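Local coordinates for protein aromatic amino acid exporter YddG (Starkeya novella, PDB 5I20) that exports a broad range of amino acids, including threonine, methionine, lysine and glutamate, across the bacterial inner membrane, at residues L96-W101 with A157-I162; K87-A92 with P151-A156; M127-T132 with L243-P248; F11-L16 with Y226-G231; P66-G71 with A182-A187. All blocks are in the same frame, centred on the assembly; numbering follows the deposited sequence.

Interactions 1, 3 and 4 are buried near the middle of the chain and touch one another; interaction 2 lies at the periplasmic end and is partly on the surface, while interaction 5, also buried, lies toward the cytoplasmic end. Interactions 1 and 2 both lie against helix 150-169, the first through helix 91-98 and the break after it, the second through the end of helix 65-88 (whose start serves interaction 5) and the turn beyond it. All five join the two EamA regions. Small residues meet in interactions 1 and 2, a tyrosine lies on a peptide group in interaction 3, lipid flanks interactions 1 and 4, and a phenylalanine receives a glycine CH in interaction 5.

Interaction 1. Residues L96-W101 with A157-I162; sequences LVAYLW and AACAVI. With OLC ((2R)-2,3-dihydroxypropyl (9Z)-octadec-9-enoate), chain G.
W101 turns its indole back over its own backbone, CG standing between N and the carbonyl carbon (chi1 71°), which leaves CB to meet A160 while the ring leads away from the segment 157-162 and meets W163 of the same helix edge-to-face. In V97 the torsion instead carries a methyl across: with CG1 opposite the backbone N (chi1 171°), CG1 reaches the start of that segment, 3.6 Å from A157 N. The contact belongs to a broken transmembrane span of this DMT-fold exporter, in which helix 91-98 ends, a turn follows and helix 101-108 begins. A160 fits into this break. Its CB lies 3.3 Å from A98 O, the carbonyl that also accepts the backbone bond from W101 N, and W101 CB rests 3.6 Å from A160 O. S164 OG, one turn further along helix 150-169, is hydrogen-bonded to both A160 O and W101 O. A98 CB and C159 SG are farther apart, at 4.3 Å, and both face a monoolein chain near the centre of the molecule, consistent with a place in the substrate-binding cavity. The lipid passes C159 SG at 3.8 Å through its C13. At the indole it comes nearer still, with C12 only 3.2 Å from W101 NE1.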
# COMPACT_ATOMS: atom_id res chain seq x y z
N LEU A 96 10.79 -0.46 6.54
CA LEU A 96 11.76 -0.35 5.46
C LEU A 96 11.80 -1.62 4.62
O LEU A 96 11.84 -1.56 3.39
CB LEU A 96 13.16 -0.05 6.01
CG LEU A 96 14.24 0.04 4.92
CD1 LEU A 96 13.92 1.15 3.93
CD2 LEU A 96 15.63 0.24 5.51
N VAL A 97 11.79 -2.79 5.27
CA VAL A 97 11.83 -4.05 4.54
C VAL A 97 10.55 -4.21 3.72
O VAL A 97 10.61 -4.55 2.53
CB VAL A 97 12.00 -5.26 5.49
CG1 VAL A 97 11.81 -6.57 4.74
CG2 VAL A 97 13.38 -5.23 6.13
N ALA A 98 9.40 -3.94 4.33
CA ALA A 98 8.13 -4.00 3.61
C ALA A 98 8.10 -3.05 2.41
O ALA A 98 7.49 -3.35 1.38
CB ALA A 98 6.97 -3.69 4.55
N TYR A 99 8.77 -1.91 2.53
CA TYR A 99 8.74 -0.92 1.45
C TYR A 99 9.73 -1.23 0.33
O TYR A 99 10.13 -0.36 -0.44
CB TYR A 99 8.98 0.49 2.00
CG TYR A 99 7.74 1.34 1.87
CD1 TYR A 99 7.34 1.85 0.64
CD2 TYR A 99 6.93 1.61 2.97
CE1 TYR A 99 6.20 2.61 0.51
CE2 TYR A 99 5.79 2.38 2.85
CZ TYR A 99 5.43 2.88 1.62
OH TYR A 99 4.29 3.64 1.48
N LEU A 100 10.11 -2.50 0.25
CA LEU A 100 10.71 -3.04 -0.96
C LEU A 100 9.63 -3.30 -2.00
O LEU A 100 9.94 -3.51 -3.17
CB LEU A 100 11.48 -4.33 -0.66
CG LEU A 100 12.85 -4.16 -0.01
CD1 LEU A 100 13.38 -5.49 0.49
CD2 LEU A 100 13.82 -3.53 -1.00
N TRP A 101 8.37 -3.26 -1.59
CA TRP A 101 7.28 -3.64 -2.50
C TRP A 101 7.13 -2.76 -3.75
O TRP A 101 6.70 -3.26 -4.78
CB TRP A 101 5.93 -3.72 -1.75
CG TRP A 101 5.28 -2.43 -1.29
CD1 TRP A 101 5.32 -1.91 -0.03
CD2 TRP A 101 4.44 -1.56 -2.06
NE1 TRP A 101 4.59 -0.75 0.03
CE2 TRP A 101 4.03 -0.51 -1.20
CE3 TRP A 101 4.00 -1.54 -3.39
CZ2 TRP A 101 3.21 0.54 -1.63
CZ3 TRP A 101 3.18 -0.50 -3.81
CH2 TRP A 101 2.79 0.52 -2.93
N ALA A 157 9.26 -9.04 4.71
CA ALA A 157 9.58 -9.34 3.32
C ALA A 157 8.45 -10.12 2.65
O ALA A 157 8.15 -9.91 1.48
CB ALA A 157 10.88 -10.13 3.23
N ALA A 158 7.82 -11.01 3.41
CA ALA A 158 6.69 -11.80 2.91
C ALA A 158 5.54 -10.88 2.56
O ALA A 158 4.87 -11.05 1.53
CB ALA A 158 6.25 -12.83 3.95
N CYS A 159 5.30 -9.90 3.42
CA CYS A 159 4.30 -8.86 3.21
C CYS A 159 4.53 -8.12 1.90
O CYS A 159 3.60 -7.92 1.12
CB CYS A 159 4.33 -7.88 4.39
SG CYS A 159 3.56 -6.29 4.08
N ALA A 160 5.78 -7.73 1.66
CA ALA A 160 6.15 -6.99 0.46
C ALA A 160 5.89 -7.80 -0.81
O ALA A 160 5.37 -7.27 -1.79
CB ALA A 160 7.61 -6.57 0.53
N VAL A 161 6.26 -9.08 -0.78
CA VAL A 161 6.11 -9.95 -1.94
C VAL A 161 4.64 -10.24 -2.24
O VAL A 161 4.21 -10.19 -3.40
CB VAL A 161 6.84 -11.29 -1.73
CG1 VAL A 161 6.55 -12.26 -2.87
CG2 VAL A 161 8.33 -11.06 -1.59
N ILE A 162 3.86 -10.54 -1.20
CA ILE A 162 2.45 -10.86 -1.37
C ILE A 162 1.68 -9.67 -1.96
O ILE A 162 0.89 -9.84 -2.89
CB ILE A 162 1.81 -11.28 -0.03
CG1 ILE A 162 2.39 -12.63 0.41
CG2 ILE A 162 0.30 -11.38 -0.15
CD1 ILE A 162 1.94 -13.07 1.79
C10 OLC G . 0.42 -0.85 0.53
C9 OLC G . -0.92 -0.22 0.64
C11 OLC G . 0.74 -2.04 1.36
C8 OLC G . -1.92 -0.78 1.59
C16 OLC G . 3.82 -0.22 4.94
C12 OLC G . 2.20 -2.07 1.66
C7 OLC G . -1.99 0.06 2.83
C15 OLC G . 3.30 -1.62 4.91
C13 OLC G . 2.43 -2.79 2.95
C6 OLC G . -3.03 -0.48 3.75
C14 OLC G . 3.66 -2.27 3.61
C5 OLC G . -2.40 -0.84 5.06
C4 OLC G . -3.46 -0.99 6.10
C3 OLC G . -2.82 -1.14 7.44
C2 OLC G . -3.87 -1.09 8.50

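Interaction 2. Residues K87-A92 with P151-A156; sequences KLAPPA and PGYLAA
L88 and A89 press against G152 so closely that the backbones nearly meet, the CA atoms of L88 and G152 being 4.5 Å apart. L88 CB sits 3.6 Å from G152 CA, and A89 CB reaches the same carbon at 3.7 Å from a neighbouring position. A methyl on G152 would run straight into A89 CB, so the approach depends on the bare glycine. Beside it A89 CB also touches the Y153 ring, 4.0 Å from CE1; the ring stands there because its CG lies beside the backbone N (chi1 -54°). The hydroxyl of Y153 is tied to A146 N, with a weak second bond to E93. This tight part is the periplasmic turn between two transmembrane helices: helix 65-88 ends at L88, A89 leaves helical geometry, and P90 takes the N-cap position of helix 91-98, all beside the early turns of helix 150-169. The outer part lies on the protein surface and rests on one methyl contact. Here the L88 side chain crosses the P151 ring at about a right angle and touches it through that methyl, CD1 being 3.7 Å from P151 CB.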
# COMPACT_ATOMS: atom_id res chain seq x y z
N LYS A 87 5.21 -7.48 15.35
CA LYS A 87 5.28 -8.25 16.58
C LYS A 87 6.70 -8.75 16.85
O LYS A 87 7.09 -8.96 18.00
CB LYS A 87 4.33 -9.44 16.50
CG LYS A 87 3.36 -9.56 17.66
CD LYS A 87 2.45 -10.77 17.48
CE LYS A 87 1.55 -10.97 18.69
NZ LYS A 87 2.35 -11.21 19.93
N LEU A 88 7.47 -8.95 15.79
CA LEU A 88 8.75 -9.63 15.91
C LEU A 88 9.94 -8.69 15.69
O LEU A 88 11.08 -9.05 15.95
CB LEU A 88 8.82 -10.79 14.92
CG LEU A 88 7.83 -11.93 15.16
CD1 LEU A 88 7.96 -13.00 14.09
CD2 LEU A 88 8.03 -12.51 16.55
N ALA A 89 9.65 -7.49 15.21
CA ALA A 89 10.70 -6.55 14.82
C ALA A 89 10.27 -5.11 15.07
O ALA A 89 9.08 -4.79 14.95
CB ALA A 89 11.07 -6.75 13.35
N PRO A 90 11.23 -4.24 15.41
CA PRO A 90 10.95 -2.81 15.55
C PRO A 90 10.36 -2.23 14.26
O PRO A 90 10.76 -2.65 13.16
CB PRO A 90 12.32 -2.20 15.87
CG PRO A 90 13.33 -3.28 15.60
CD PRO A 90 12.61 -4.58 15.79
N PRO A 91 9.42 -1.29 14.39
CA PRO A 91 8.62 -0.74 13.28
C PRO A 91 9.43 -0.08 12.18
O PRO A 91 9.03 -0.14 11.02
CB PRO A 91 7.73 0.30 13.98
CG PRO A 91 7.68 -0.12 15.40
CD PRO A 91 9.03 -0.70 15.68
N ALA A 92 10.55 0.54 12.53
CA ALA A 92 11.36 1.26 11.55
C ALA A 92 11.97 0.32 10.53
O ALA A 92 11.93 0.58 9.32
CB ALA A 92 12.44 2.07 12.25
N PRO A 151 13.19 -12.94 12.24
CA PRO A 151 11.84 -13.43 11.89
C PRO A 151 10.88 -12.32 11.47
O PRO A 151 10.03 -12.54 10.61
CB PRO A 151 11.37 -14.09 13.19
CG PRO A 151 12.61 -14.56 13.82
CD PRO A 151 13.64 -13.50 13.53
N GLY A 152 11.04 -11.14 12.06
CA GLY A 152 10.21 -10.00 11.70
C GLY A 152 10.54 -9.44 10.33
O GLY A 152 9.65 -9.02 9.60
N TYR A 153 11.82 -9.43 9.99
CA TYR A 153 12.25 -8.95 8.68
C TYR A 153 11.70 -9.85 7.58
O TYR A 153 11.28 -9.37 6.52
CB TYR A 153 13.78 -8.88 8.59
CG TYR A 153 14.45 -8.08 9.68
CD1 TYR A 153 13.84 -6.97 10.26
CD2 TYR A 153 15.72 -8.43 10.13
CE1 TYR A 153 14.47 -6.24 11.26
CE2 TYR A 153 16.35 -7.71 11.13
CZ TYR A 153 15.73 -6.62 11.69
OH TYR A 153 16.37 -5.91 12.68
N LEU A 154 11.71 -11.15 7.83
CA LEU A 154 11.20 -12.12 6.87
C LEU A 154 9.70 -11.96 6.68
O LEU A 154 9.20 -11.98 5.55
CB LEU A 154 11.53 -13.55 7.31
CG LEU A 154 13.02 -13.89 7.41
CD1 LEU A 154 13.22 -15.31 7.92
CD2 LEU A 154 13.70 -13.70 6.06
N ALA A 155 8.98 -11.79 7.78
CA ALA A 155 7.55 -11.50 7.74
C ALA A 155 7.30 -10.22 6.95
O ALA A 155 6.40 -10.16 6.11
CB ALA A 155 6.98 -11.38 9.14
N ALA A 156 8.12 -9.21 7.21
CA ALA A 156 8.02 -7.94 6.49
C ALA A 156 8.33 -8.14 5.01
O ALA A 156 7.73 -7.49 4.15
CB ALA A 156 8.96 -6.90 7.10

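Interaction 3. Residues M127-T132 with L243-P248; sequences MGLAGT and LSYAAP
Y245 belongs to a break in the transmembrane span 237-258, where a type I beta turn from L243 to A246 leads into helix 246-258, and it extends its ring from that turn onto helix 119-136. With CG beside the backbone N (chi1 -77°), the phenol lies flat against the peptide group joining G128 to L129, the two planes nearly parallel. L129 N is 3.5 Å above the centre of the ring, and G128 C lies over its rim, 3.4 Å from Y245 CG. A side chain on G128 would strike the ring near CD2, so the glycine opens the helix face for this aromatic-on-peptide packing. L129 then runs alongside the tyrosine, pointing the same way, with its CB 3.7 Å from Y245 CZ and its CD1 close to the hydroxyl oxygen. That hydroxyl is hydrogen-bonded to Y99 O and more weakly to L103 N, which joins the turn to the neighbouring break in the span 91-111.

T132 crosses the ring at about a right angle, and its OG1 comes within 3.2 Å of Y245 CD1. The hydroxyl is itself engaged, donating to G128 O at 2.9 Å, with a C=O...O angle of 143° and the donor tilted 30° from the carbonyl plane. T132 N reaches the same oxygen from the opposite face, so two donors hold G128 O. One turn beyond Y245, the P248 ring completes the contact, its CG lying 3.9 Å from T132 OG1 and slightly farther from T132 CG2.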
# COMPACT_ATOMS: atom_id res chain seq x y z
N MET A 127 15.96 4.99 -7.11
CA MET A 127 16.08 6.33 -6.55
C MET A 127 15.02 6.57 -5.49
O MET A 127 15.27 7.20 -4.46
CB MET A 127 15.97 7.39 -7.66
CG MET A 127 17.13 7.37 -8.65
SD MET A 127 16.84 8.42 -10.09
CE MET A 127 16.75 10.04 -9.34
N GLY A 128 13.82 6.05 -5.74
CA GLY A 128 12.73 6.15 -4.79
C GLY A 128 13.01 5.34 -3.54
O GLY A 128 12.72 5.79 -2.43
N LEU A 129 13.58 4.15 -3.71
CA LEU A 129 13.97 3.34 -2.57
C LEU A 129 15.07 4.05 -1.79
O LEU A 129 15.08 4.03 -0.56
CB LEU A 129 14.45 1.95 -3.01
CG LEU A 129 14.96 1.05 -1.87
CD1 LEU A 129 13.87 0.83 -0.82
CD2 LEU A 129 15.48 -0.28 -2.39
N ALA A 130 15.98 4.69 -2.51
CA ALA A 130 17.07 5.44 -1.90
C ALA A 130 16.53 6.56 -1.00
O ALA A 130 17.05 6.80 0.09
CB ALA A 130 17.98 6.02 -2.96
N GLY A 131 15.49 7.25 -1.47
CA GLY A 131 14.89 8.33 -0.71
C GLY A 131 14.19 7.80 0.53
O GLY A 131 14.23 8.43 1.59
N THR A 132 13.57 6.64 0.40
CA THR A 132 12.87 6.00 1.51
C THR A 132 13.86 5.58 2.60
O THR A 132 13.57 5.73 3.79
CB THR A 132 12.06 4.78 1.02
OG1 THR A 132 11.17 5.20 -0.01
CG2 THR A 132 11.26 4.17 2.15
N LEU A 243 6.12 5.41 -8.72
CA LEU A 243 5.42 6.49 -8.04
C LEU A 243 5.04 6.14 -6.60
O LEU A 243 4.78 7.03 -5.80
CB LEU A 243 4.17 6.89 -8.82
CG LEU A 243 4.43 7.51 -10.19
CD1 LEU A 243 3.12 7.74 -10.93
CD2 LEU A 243 5.22 8.81 -10.07
N SER A 244 5.00 4.85 -6.28
CA SER A 244 4.62 4.44 -4.93
C SER A 244 5.61 4.91 -3.87
O SER A 244 5.24 5.11 -2.72
CB SER A 244 4.46 2.92 -4.87
OG SER A 244 3.28 2.51 -5.56
N TYR A 245 6.88 5.12 -4.24
CA TYR A 245 7.84 5.68 -3.29
C TYR A 245 7.57 7.16 -2.97
O TYR A 245 8.31 7.78 -2.22
CB TYR A 245 9.28 5.53 -3.80
CG TYR A 245 9.82 4.13 -3.63
CD1 TYR A 245 9.83 3.52 -2.38
CD2 TYR A 245 10.29 3.41 -4.72
CE1 TYR A 245 10.31 2.23 -2.22
CE2 TYR A 245 10.77 2.13 -4.57
CZ TYR A 245 10.78 1.54 -3.32
OH TYR A 245 11.25 0.26 -3.17
N ALA A 246 6.51 7.72 -3.54
CA ALA A 246 6.11 9.07 -3.15
C ALA A 246 5.38 9.04 -1.81
O ALA A 246 5.36 10.03 -1.09
CB ALA A 246 5.23 9.70 -4.22
N ALA A 247 4.80 7.89 -1.48
CA ALA A 247 4.00 7.76 -0.26
C ALA A 247 4.79 8.07 1.03
O ALA A 247 4.29 8.81 1.87
CB ALA A 247 3.37 6.37 -0.18
N PRO A 248 6.01 7.51 1.19
CA PRO A 248 6.75 7.88 2.41
C PRO A 248 7.09 9.37 2.48
O PRO A 248 7.04 9.95 3.56
CB PRO A 248 8.03 7.05 2.31
CG PRO A 248 7.65 5.88 1.46
CD PRO A 248 6.70 6.44 0.45

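Interaction 4. Residues F11-L16 with Y226-G231; sequences FTAILL and YTWDIG. With OLC ((2R)-2,3-dihydroxypropyl (9Z)-octadec-9-enoate), chain J.
W228 offers the six-membered part of its indole to A13 and I14, which meet it obliquely. A13 CB lies 3.8 Å from W228 CE3, and I14 CG1 approaches CZ3 at 4.0 Å. W163 stacks on this indole and W17 meets it at a steep angle, while NE1 is held by S167 OG. The ring reaches across because CG stands opposite the backbone N (chi1 -177°), and this leaves W228 CB against A13 CB, 3.7 Å away. A13 is thus wedged between two residues of helix 224-234, since its CB also touches T227 CG2 at 3.5 Å.

Beside this apolar core, the T12 and T227 side chains face each other. Their OG1 atoms are modelled too close together for the separation to be trusted; the hydroxyl of T12 is hydrogen-bonded to I9 O, one turn back. The carbon side of T12 meets a monoolein chain, with C9 of the lipid 3.6 Å from T12 CB, and L16 CD2 touches the same chain at C11. Replacing T12 by an alanine is likely to leave I9 O without this bond and to open a gap beside T227 and the lipid.

The short helix segments pass 7.9 Å apart with their directions 146° from each other, a close, roughly antiparallel transmembrane helix packing that joins the two EamA regions of the inverted-repeat fold.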
# COMPACT_ATOMS: atom_id res chain seq x y z
N PHE A 11 -2.67 6.62 -8.96
CA PHE A 11 -1.84 7.48 -8.12
C PHE A 11 -2.63 8.05 -6.94
O PHE A 11 -2.05 8.52 -5.96
CB PHE A 11 -1.23 8.61 -8.94
CG PHE A 11 -0.27 9.46 -8.16
CD1 PHE A 11 0.94 8.94 -7.73
CD2 PHE A 11 -0.57 10.78 -7.85
CE1 PHE A 11 1.83 9.71 -7.00
CE2 PHE A 11 0.31 11.56 -7.13
CZ PHE A 11 1.52 11.02 -6.70
N THR A 12 -3.96 8.02 -7.04
CA THR A 12 -4.79 8.50 -5.94
C THR A 12 -4.72 7.53 -4.75
O THR A 12 -4.87 7.95 -3.61
CB THR A 12 -6.26 8.71 -6.37
OG1 THR A 12 -6.82 7.48 -6.83
CG2 THR A 12 -6.34 9.75 -7.49
N ALA A 13 -4.48 6.25 -5.03
CA ALA A 13 -4.27 5.27 -3.96
C ALA A 13 -3.01 5.61 -3.18
O ALA A 13 -2.99 5.52 -1.95
CB ALA A 13 -4.18 3.86 -4.53
N ILE A 14 -1.97 5.99 -3.90
CA ILE A 14 -0.71 6.39 -3.30
C ILE A 14 -0.89 7.65 -2.45
O ILE A 14 -0.28 7.78 -1.38
CB ILE A 14 0.36 6.64 -4.38
CG1 ILE A 14 0.56 5.37 -5.21
CG2 ILE A 14 1.67 7.10 -3.76
CD1 ILE A 14 1.36 5.57 -6.48
N LEU A 15 -1.73 8.57 -2.92
CA LEU A 15 -2.05 9.77 -2.15
C LEU A 15 -2.79 9.42 -0.87
O LEU A 15 -2.50 9.96 0.19
CB LEU A 15 -2.89 10.73 -2.99
CG LEU A 15 -2.19 11.37 -4.19
CD1 LEU A 15 -3.15 12.26 -4.97
CD2 LEU A 15 -0.97 12.17 -3.74
N LEU A 16 -3.76 8.51 -0.96
CA LEU A 16 -4.56 8.12 0.19
C LEU A 16 -3.74 7.33 1.21
O LEU A 16 -3.93 7.47 2.41
CB LEU A 16 -5.79 7.32 -0.25
CG LEU A 16 -6.90 8.14 -0.92
CD1 LEU A 16 -7.94 7.22 -1.56
CD2 LEU A 16 -7.57 9.07 0.08
N TYR A 226 -9.77 0.36 -4.60
CA TYR A 226 -10.50 0.35 -5.87
C TYR A 226 -9.76 1.16 -6.92
O TYR A 226 -9.69 0.77 -8.08
CB TYR A 226 -11.91 0.89 -5.68
CG TYR A 226 -12.68 0.15 -4.60
CD1 TYR A 226 -13.43 -0.98 -4.90
CD2 TYR A 226 -12.64 0.58 -3.28
CE1 TYR A 226 -14.13 -1.66 -3.92
CE2 TYR A 226 -13.34 -0.09 -2.29
CZ TYR A 226 -14.08 -1.21 -2.62
OH TYR A 226 -14.76 -1.88 -1.64
N THR A 227 -9.19 2.30 -6.51
CA THR A 227 -8.47 3.16 -7.44
C THR A 227 -7.11 2.55 -7.78
O THR A 227 -6.54 2.83 -8.83
CB THR A 227 -8.30 4.58 -6.86
OG1 THR A 227 -7.69 5.44 -7.83
CG2 THR A 227 -7.43 4.56 -5.63
N TRP A 228 -6.61 1.69 -6.90
CA TRP A 228 -5.37 0.95 -7.14
C TRP A 228 -5.65 -0.20 -8.10
O TRP A 228 -4.84 -0.51 -8.98
CB TRP A 228 -4.79 0.44 -5.82
CG TRP A 228 -3.48 -0.28 -5.93
CD1 TRP A 228 -3.27 -1.62 -5.77
CD2 TRP A 228 -2.20 0.30 -6.20
NE1 TRP A 228 -1.94 -1.91 -5.93
CE2 TRP A 228 -1.26 -0.75 -6.19
CE3 TRP A 228 -1.75 1.60 -6.45
CZ2 TRP A 228 0.10 -0.54 -6.43
CZ3 TRP A 228 -0.40 1.81 -6.68
CH2 TRP A 228 0.51 0.74 -6.67
N ASP A 229 -6.81 -0.82 -7.94
CA ASP A 229 -7.25 -1.89 -8.82
C ASP A 229 -7.36 -1.38 -10.26
O ASP A 229 -6.96 -2.08 -11.20
CB ASP A 229 -8.59 -2.46 -8.35
CG ASP A 229 -8.98 -3.73 -9.09
OD1 ASP A 229 -8.35 -4.77 -8.84
OD2 ASP A 229 -9.92 -3.68 -9.90
N ILE A 230 -7.89 -0.18 -10.42
CA ILE A 230 -8.02 0.43 -11.74
C ILE A 230 -6.65 0.68 -12.38
O ILE A 230 -6.43 0.37 -13.55
CB ILE A 230 -8.81 1.76 -11.68
CG1 ILE A 230 -10.26 1.49 -11.30
CG2 ILE A 230 -8.72 2.50 -13.01
CD1 ILE A 230 -11.13 2.74 -11.24
N GLY A 231 -5.73 1.25 -11.60
CA GLY A 231 -4.39 1.51 -12.07
C GLY A 231 -3.64 0.24 -12.46
O GLY A 231 -2.90 0.23 -13.43
C10 OLC J . -6.96 11.68 -3.16
C9 OLC J . -7.84 11.05 -4.19
C11 OLC J . -7.55 12.16 -1.88
C8 OLC J . -9.28 10.82 -3.88
C7 OLC J . -10.10 11.05 -5.10
C6 OLC J . -9.83 9.97 -6.10
C5 OLC J . -11.13 9.45 -6.61
C4 OLC J . -11.15 9.49 -8.10
C3 OLC J . -12.10 8.44 -8.59
C2 OLC J . -12.55 8.78 -9.97
C1 OLC J . -13.07 7.55 -10.64
O19 OLC J . -13.15 7.50 -12.01
O20 OLC J . -13.38 6.57 -9.97

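Interaction 5. Residues P66-G71 with A182-A187; sequences PVWVHG and AGFCLA
F184 receives a CH-pi contact from G71: the glycine CA lies 3.3 Å from the ring centroid, almost exactly on the ring normal, so it sits squarely over the face. Any CB on G71 would run into the ring. The phenyl group is brought there by its first torsion, CG lying beside the backbone N (chi1 -61°).

The aromatic contact is with W68. The six-membered ring of the indole and the F184 ring have centroids 5.9 Å apart and planes at 85°, an oblique meeting in which W68 CE3 approaches F184 CE1 at 4.0 Å. The indole continues past the phenyl group to the helix behind it, where G183 C lies at its edge, in plane, 3.9 Å from CZ3. These are transmembrane helices 65-88 and 181-199, one from each EamA region of the basket-shaped fold, packed in its cytoplasmic half; the short segments cross at -60°.

Apolar packing is added by V67, which crosses the phenylalanine at about a right angle and puts CG1 at the ring edge, 3.9 Å from CZ. A leucine in place of F184 would probably leave G71 CA without its aromatic face and open a gap between V67 and W68.

Among the polar groups, V67 O lies 3.4 Å from F184 CZ and accepts the helical bond from G71 N. H70 only grazes the phenyl ring; its NE2 bonds to Y166 O, and its imidazole stacks with F173 and Y166.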
# COMPACT_ATOMS: atom_id res chain seq x y z
N PRO A 66 -10.30 -18.81 -8.48
CA PRO A 66 -8.98 -18.15 -8.54
C PRO A 66 -9.06 -16.65 -8.27
O PRO A 66 -8.06 -16.06 -7.86
CB PRO A 66 -8.51 -18.43 -9.97
CG PRO A 66 -9.27 -19.63 -10.40
CD PRO A 66 -10.61 -19.50 -9.75
N VAL A 67 -10.22 -16.05 -8.52
CA VAL A 67 -10.42 -14.64 -8.24
C VAL A 67 -10.41 -14.38 -6.74
O VAL A 67 -9.79 -13.42 -6.27
CB VAL A 67 -11.75 -14.13 -8.85
CG1 VAL A 67 -12.04 -12.71 -8.40
CG2 VAL A 67 -11.71 -14.22 -10.37
N TRP A 68 -11.07 -15.25 -5.98
CA TRP A 68 -11.13 -15.14 -4.53
C TRP A 68 -9.80 -15.48 -3.87
O TRP A 68 -9.44 -14.90 -2.84
CB TRP A 68 -12.23 -16.03 -3.97
CG TRP A 68 -13.58 -15.64 -4.44
CD1 TRP A 68 -14.36 -16.30 -5.34
CD2 TRP A 68 -14.32 -14.48 -4.03
NE1 TRP A 68 -15.54 -15.63 -5.52
CE2 TRP A 68 -15.55 -14.51 -4.73
CE3 TRP A 68 -14.07 -13.43 -3.15
CZ2 TRP A 68 -16.52 -13.52 -4.58
CZ3 TRP A 68 -15.04 -12.46 -2.99
CH2 TRP A 68 -16.24 -12.51 -3.70
N VAL A 69 -9.07 -16.43 -4.44
CA VAL A 69 -7.76 -16.80 -3.91
C VAL A 69 -6.82 -15.60 -4.05
O VAL A 69 -6.07 -15.28 -3.14
CB VAL A 69 -7.18 -18.03 -4.63
CG1 VAL A 69 -5.71 -18.21 -4.28
CG2 VAL A 69 -7.96 -19.28 -4.25
N HIS A 70 -6.90 -14.95 -5.21
CA HIS A 70 -6.10 -13.77 -5.51
C HIS A 70 -6.40 -12.60 -4.57
O HIS A 70 -5.50 -12.02 -3.97
CB HIS A 70 -6.32 -13.37 -6.97
CG HIS A 70 -5.86 -11.98 -7.30
ND1 HIS A 70 -6.74 -10.95 -7.54
CD2 HIS A 70 -4.62 -11.46 -7.44
CE1 HIS A 70 -6.06 -9.85 -7.81
NE2 HIS A 70 -4.77 -10.13 -7.75
N GLY A 71 -7.68 -12.26 -4.45
CA GLY A 71 -8.09 -11.11 -3.66
C GLY A 71 -7.99 -11.29 -2.16
O GLY A 71 -7.46 -10.42 -1.46
N ALA A 182 -14.59 -5.02 -3.10
CA ALA A 182 -15.46 -4.96 -1.93
C ALA A 182 -15.61 -6.33 -1.30
O ALA A 182 -15.63 -6.47 -0.08
CB ALA A 182 -16.82 -4.38 -2.31
N GLY A 183 -15.71 -7.36 -2.14
CA GLY A 183 -15.79 -8.72 -1.67
C GLY A 183 -14.50 -9.15 -1.00
O GLY A 183 -14.51 -9.89 -0.02
N PHE A 184 -13.38 -8.67 -1.53
CA PHE A 184 -12.07 -8.94 -0.95
C PHE A 184 -11.96 -8.29 0.42
O PHE A 184 -11.45 -8.90 1.36
CB PHE A 184 -10.95 -8.41 -1.85
CG PHE A 184 -10.91 -9.03 -3.22
CD1 PHE A 184 -11.52 -10.25 -3.47
CD2 PHE A 184 -10.24 -8.40 -4.26
CE1 PHE A 184 -11.47 -10.82 -4.73
CE2 PHE A 184 -10.19 -8.96 -5.52
CZ PHE A 184 -10.81 -10.18 -5.75
N CYS A 185 -12.44 -7.06 0.53
CA CYS A 185 -12.36 -6.31 1.78
C CYS A 185 -13.24 -6.94 2.86
O CYS A 185 -12.81 -7.10 4.00
CB CYS A 185 -12.75 -4.85 1.56
SG CYS A 185 -11.53 -3.89 0.64
N LEU A 186 -14.48 -7.28 2.50
CA LEU A 186 -15.41 -7.88 3.45
C LEU A 186 -14.91 -9.23 3.93
O LEU A 186 -14.99 -9.55 5.12
CB LEU A 186 -16.80 -8.01 2.83
CG LEU A 186 -17.53 -6.70 2.56
CD1 LEU A 186 -18.88 -6.94 1.89
CD2 LEU A 186 -17.69 -5.89 3.84
N ALA A 187 -14.38 -10.03 3.00
CA ALA A 187 -13.80 -11.32 3.35
C ALA A 187 -12.59 -11.14 4.26
O ALA A 187 -12.45 -11.85 5.26
CB ALA A 187 -13.42 -12.09 2.10